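Local coordinates for trans-isoprenyl diphosphate synthase (Caulobacter crescentus, PDB 3OYR), which probably makes octaprenyl diphosphate, the precursor of quinone side chains, by adding isopentenyl diphosphate units to farnesyl diphosphate, at residues A311-A314 with D315-K318; F324-N327 with D328-A332. All blocks are in the same frame, centred on the assembly; numbering follows the deposited sequence. Where two conformers were deposited one is given.

Contact 1 (A311-A314 with D315-K318); sequences ADYA and DKAK
Lys316 N donates to Asp312 O at 3.2 Å and Lys318 N to Ala314 O at 3.0 Å with an N-H...O angle of 161°, two rungs of the i to i+4 ladder of an alpha helix, here two turns of helix 302-320 in a mainly helical prenyl synthase fold. The same carbonyls receive the methylenes of the two lysines. Lys318 CG lies 3.2 Å from Ala314 O. In Lys316, CG is anti to the carbonyl carbon (chi1 -74°), which turns the methylenes back along the previous turn, and CG passes 3.4 Å from Asp312 O. Lys316 was modelled in two conformers; in one, it lies alongside Tyr313 and CD loosely touches the ring, obliquely, 4.0 Å from Tyr313 CD2. Outside the two turns, the Tyr313 side chain touches Asn223, Leu226 and Leu230 of helix 211-238, while Ala314 touches Val341 of helix 328-342 and Lys318 NZ forms a salt bridge with Asp338 of that helix. On the exposed side Asp312 and Asp315 bring like charges within 4.6 Å, measured from OD1 of Asp312 to OD2 of Asp315. A water may ease their repulsion, though it has more acceptors in reach than protons; it lies 2.8 Å from both Asp312 OD1 and Asp315 OD2.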
loop_
_atom_site.group_PDB
_atom_site.type_symbol
_atom_site.label_atom_id
_atom_site.label_comp_id
_atom_site.label_asym_id
_atom_site.label_seq_id
_atom_site.Cartn_x
_atom_site.Cartn_y
_atom_site.Cartn_z
ATOM N N ALA B 311 0.573 -29.941 8.002
ATOM C CA ALA B 311 1.765 -30.775 8.197
ATOM C C ALA B 311 2.349 -31.289 6.872
ATOM O O ALA B 311 3.572 -31.392 6.733
ATOM C CB ALA B 311 1.462 -31.952 9.164
ATOM N N ASP B 312 1.476 -31.585 5.902
ATOM C CA ASP B 312 1.901 -31.961 4.537
ATOM C C ASP B 312 2.704 -30.848 3.861
ATOM O O ASP B 312 3.735 -31.091 3.233
ATOM C CB ASP B 312 0.686 -32.315 3.663
ATOM C CG ASP B 312 0.098 -33.690 3.977
ATOM O OD1 ASP B 312 0.687 -34.427 4.799
ATOM O OD2 ASP B 312 -0.954 -34.039 3.389
ATOM N N TYR B 313 2.228 -29.619 4.000
ATOM C CA TYR B 313 2.956 -28.456 3.485
ATOM C C TYR B 313 4.249 -28.226 4.251
ATOM O O TYR B 313 5.278 -27.912 3.636
ATOM C CB TYR B 313 2.066 -27.204 3.458
ATOM C CG TYR B 313 1.064 -27.249 2.321
ATOM C CD1 TYR B 313 -0.296 -27.382 2.569
ATOM C CD2 TYR B 313 1.482 -27.181 0.998
ATOM C CE1 TYR B 313 -1.215 -27.416 1.526
ATOM C CE2 TYR B 313 0.574 -27.243 -0.053
ATOM C CZ TYR B 313 -0.775 -27.351 0.228
ATOM O OH TYR B 313 -1.681 -27.411 -0.792
ATOM N N ALA B 314 4.226 -28.442 5.569
ATOM C CA ALA B 314 5.457 -28.326 6.372
ATOM C C ALA B 314 6.539 -29.328 5.964
ATOM O O ALA B 314 7.723 -28.971 5.958
ATOM C CB ALA B 314 5.173 -28.442 7.835
ATOM N N ASP B 315 6.132 -30.559 5.614
ATOM C CA ASP B 315 7.061 -31.578 5.072
ATOM C C ASP B 315 7.672 -31.129 3.764
ATOM O O ASP B 315 8.868 -31.336 3.514
ATOM C CB ASP B 315 6.348 -32.945 4.875
ATOM C CG ASP B 315 5.921 -33.579 6.196
ATOM O OD1 ASP B 315 6.399 -33.137 7.265
ATOM O OD2 ASP B 315 5.091 -34.507 6.171
ATOM N N LYS B 316 6.839 -30.526 2.913
ATOM C CA LYS B 316 7.291 -29.985 1.628
ATOM C C LYS B 316 8.311 -28.862 1.879
ATOM O O LYS B 316 9.353 -28.800 1.224
ATOM C CB LYS B 316 6.104 -29.469 0.799
ATOM C CG LYS B 316 5.212 -30.559 0.176
ATOM C CD LYS B 316 3.929 -29.963 -0.380
ATOM C CE LYS B 316 3.059 -31.016 -1.072
ATOM N NZ LYS B 316 3.168 -30.974 -2.561
ATOM N N ALA B 317 8.021 -27.993 2.860
ATOM C CA ALA B 317 8.981 -26.918 3.220
ATOM C C ALA B 317 10.336 -27.480 3.669
ATOM O O ALA B 317 11.380 -27.023 3.199
ATOM C CB ALA B 317 8.406 -25.963 4.276
ATOM N N LYS B 318 10.308 -28.494 4.536
ATOM C CA LYS B 318 11.537 -29.124 5.002
ATOM C C LYS B 318 12.294 -29.809 3.852
ATOM O O LYS B 318 13.496 -29.680 3.756
ATOM C CB LYS B 318 11.263 -30.107 6.128
ATOM C CG LYS B 318 10.611 -29.499 7.347
ATOM C CD LYS B 318 10.034 -30.567 8.250
ATOM C CE LYS B 318 10.987 -30.918 9.367
ATOM N NZ LYS B 318 10.329 -31.779 10.394
HETATM O O HOH W 1 2.419 -34.954 6.954
#

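Contact 2 (F324-N327 with D328-A332); sequences FPAN and DWREA
Asn327 caps the start of helix 328-342 through its side chain: OD1 accepts from Arg330 N at 2.9 Å, the signature bond of an N-cap. The bond is nearly straight, 170° at the hydrogen, and the nitrogen lies almost on the extension of the CG-OD1 bond. Asn327 CG stands between its own backbone N and carbonyl carbon, a placing that carries OD1 over the first turn. The backbone adds the first full helical bond, Glu331 N to Asn327 O at 3.1 Å.

The second polar link is made by the side chain of Arg330, which folds back over the incoming loop. NH1 donates to Phe324 O over 2.8 Å, but bent to 133° at the hydrogen, with the oxygen tilted somewhat out of the guanidinium plane. Arg330 NE also has a long, weak ion pair with Glu334, one turn further along the helix.

Van der Waals contacts line the same arginine. Its chain runs extended as far as CD and then bends at chi3 (79°), turning the guanidinium across the loop so that Ala326 CA sits 3.8 Å above the centre of one face. Ala326, the centre of an inverse gamma turn, also sets CB 3.7 Å from Arg330 NH2, and further back along the arginine chain, Arg330 CD rests 3.8 Å from Phe324 CB. Replacing Arg330, for instance with an alanine, is likely to leave Phe324 O without this donor and open a gap beside Ala326.

Around this turn, Phe324 packs on Ala216 and Leu217 of helix 211-238 and on Leu79 of helix 68-79, whereas Trp329 reaches helices 68-79 and 25-45.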
loop_
_atom_site.group_PDB
_atom_site.type_symbol
_atom_site.label_atom_id
_atom_site.label_comp_id
_atom_site.label_asym_id
_atom_site.label_seq_id
_atom_site.Cartn_x
_atom_site.Cartn_y
_atom_site.Cartn_z
ATOM N N PHE B 324 20.738 -27.970 0.729
ATOM C CA PHE B 324 21.602 -27.202 1.619
ATOM C C PHE B 324 22.345 -28.120 2.587
ATOM O O PHE B 324 21.841 -29.192 2.901
ATOM C CB PHE B 324 20.805 -26.116 2.343
ATOM C CG PHE B 324 20.336 -25.022 1.427
ATOM C CD1 PHE B 324 19.022 -25.011 0.952
ATOM C CD2 PHE B 324 21.210 -24.006 1.028
ATOM C CE1 PHE B 324 18.590 -24.009 0.093
ATOM C CE2 PHE B 324 20.783 -23.002 0.172
ATOM C CZ PHE B 324 19.470 -23.004 -0.302
ATOM N N PRO B 325 23.554 -27.716 3.029
ATOM C CA PRO B 325 24.249 -28.430 4.106
ATOM C C PRO B 325 23.396 -28.503 5.363
ATOM O O PRO B 325 22.666 -27.550 5.673
ATOM C CB PRO B 325 25.469 -27.549 4.393
ATOM C CG PRO B 325 25.705 -26.782 3.138
ATOM C CD PRO B 325 24.362 -26.602 2.491
ATOM N N ALA B 326 23.484 -29.625 6.075
ATOM C CA ALA B 326 22.734 -29.803 7.302
ATOM C C ALA B 326 23.431 -29.049 8.440
ATOM O O ALA B 326 24.065 -29.661 9.299
ATOM C CB ALA B 326 22.579 -31.297 7.631
ATOM N N ASN B 327 23.311 -27.718 8.430
ATOM C CA ASN B 327 23.894 -26.867 9.469
ATOM C C ASN B 327 22.826 -26.336 10.429
ATOM O O ASN B 327 21.679 -26.769 10.376
ATOM C CB ASN B 327 24.720 -25.737 8.840
ATOM C CG ASN B 327 23.908 -24.846 7.900
ATOM O OD1 ASN B 327 22.696 -24.652 8.054
ATOM N ND2 ASN B 327 24.591 -24.280 6.935
ATOM N N ASP B 328 23.198 -25.391 11.288
ATOM C CA ASP B 328 22.265 -24.839 12.287
ATOM C C ASP B 328 21.141 -24.003 11.681
ATOM O O ASP B 328 20.005 -24.055 12.152
ATOM C CB ASP B 328 23.017 -24.009 13.347
ATOM C CG ASP B 328 23.813 -24.872 14.311
ATOM O OD1 ASP B 328 24.938 -24.472 14.683
ATOM O OD2 ASP B 328 23.307 -25.948 14.705
ATOM N N TRP B 329 21.473 -23.236 10.650
ATOM C CA TRP B 329 20.500 -22.413 9.934
ATOM C C TRP B 329 19.454 -23.312 9.303
ATOM O O TRP B 329 18.244 -23.079 9.458
ATOM C CB TRP B 329 21.186 -21.585 8.848
ATOM C CG TRP B 329 21.887 -20.394 9.381
ATOM C CD1 TRP B 329 23.232 -20.183 9.408
ATOM C CD2 TRP B 329 21.283 -19.246 9.987
ATOM N NE1 TRP B 329 23.506 -18.970 9.986
ATOM C CE2 TRP B 329 22.329 -18.375 10.359
ATOM C CE3 TRP B 329 19.954 -18.867 10.258
ATOM C CZ2 TRP B 329 22.094 -17.138 10.977
ATOM C CZ3 TRP B 329 19.722 -17.640 10.859
ATOM C CH2 TRP B 329 20.788 -16.787 11.205
ATOM N N ARG B 330 19.919 -24.367 8.633
ATOM C CA ARG B 330 18.971 -25.337 8.039
ATOM C C ARG B 330 18.060 -26.017 9.073
ATOM O O ARG B 330 16.836 -26.079 8.881
ATOM C CB ARG B 330 19.640 -26.369 7.134
ATOM C CG ARG B 330 18.671 -26.824 6.042
ATOM C CD ARG B 330 19.150 -28.011 5.251
ATOM N NE ARG B 330 18.936 -29.241 5.996
ATOM C CZ ARG B 330 19.370 -30.435 5.608
ATOM N NH1 ARG B 330 20.056 -30.572 4.475
ATOM N NH2 ARG B 330 19.115 -31.492 6.364
ATOM N N GLU B 331 18.645 -26.482 10.175
ATOM C CA GLU B 331 17.863 -27.049 11.277
ATOM C C GLU B 331 16.851 -26.078 11.894
ATOM O O GLU B 331 15.729 -26.474 12.263
ATOM C CB GLU B 331 18.809 -27.567 12.368
ATOM C CG GLU B 331 18.118 -28.117 13.624
ATOM C CD GLU B 331 18.211 -29.631 13.771
ATOM O OE1 GLU B 331 17.454 -30.181 14.604
ATOM O OE2 GLU B 331 19.032 -30.269 13.071
ATOM N N ALA B 332 17.253 -24.818 12.043
ATOM C CA ALA B 332 16.362 -23.753 12.526
ATOM C C ALA B 332 15.147 -23.580 11.599
ATOM O O ALA B 332 14.007 -23.422 12.054
ATOM C CB ALA B 332 17.134 -22.439 12.660
#

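In the fold
The two contacts come in series near the C-terminal end of the chain. Contact 1 occupies the later part of helix 302-320; contact 2 spans the loop that follows and the first turn of helix 328-342. Their centres are 16 Å apart, and their nearest atoms stay about 6 Å from each other without touching. Both lie on the same side of the chain's centre and away from the calcium and diphosphate sites, and both are structural packing in the hairpin of helices 302-320 and 328-342. Helix 328-342 also joins them, receiving Ala314 and Lys318 of contact 1 and beginning in contact 2, while helix 211-238 is touched by side chains from both.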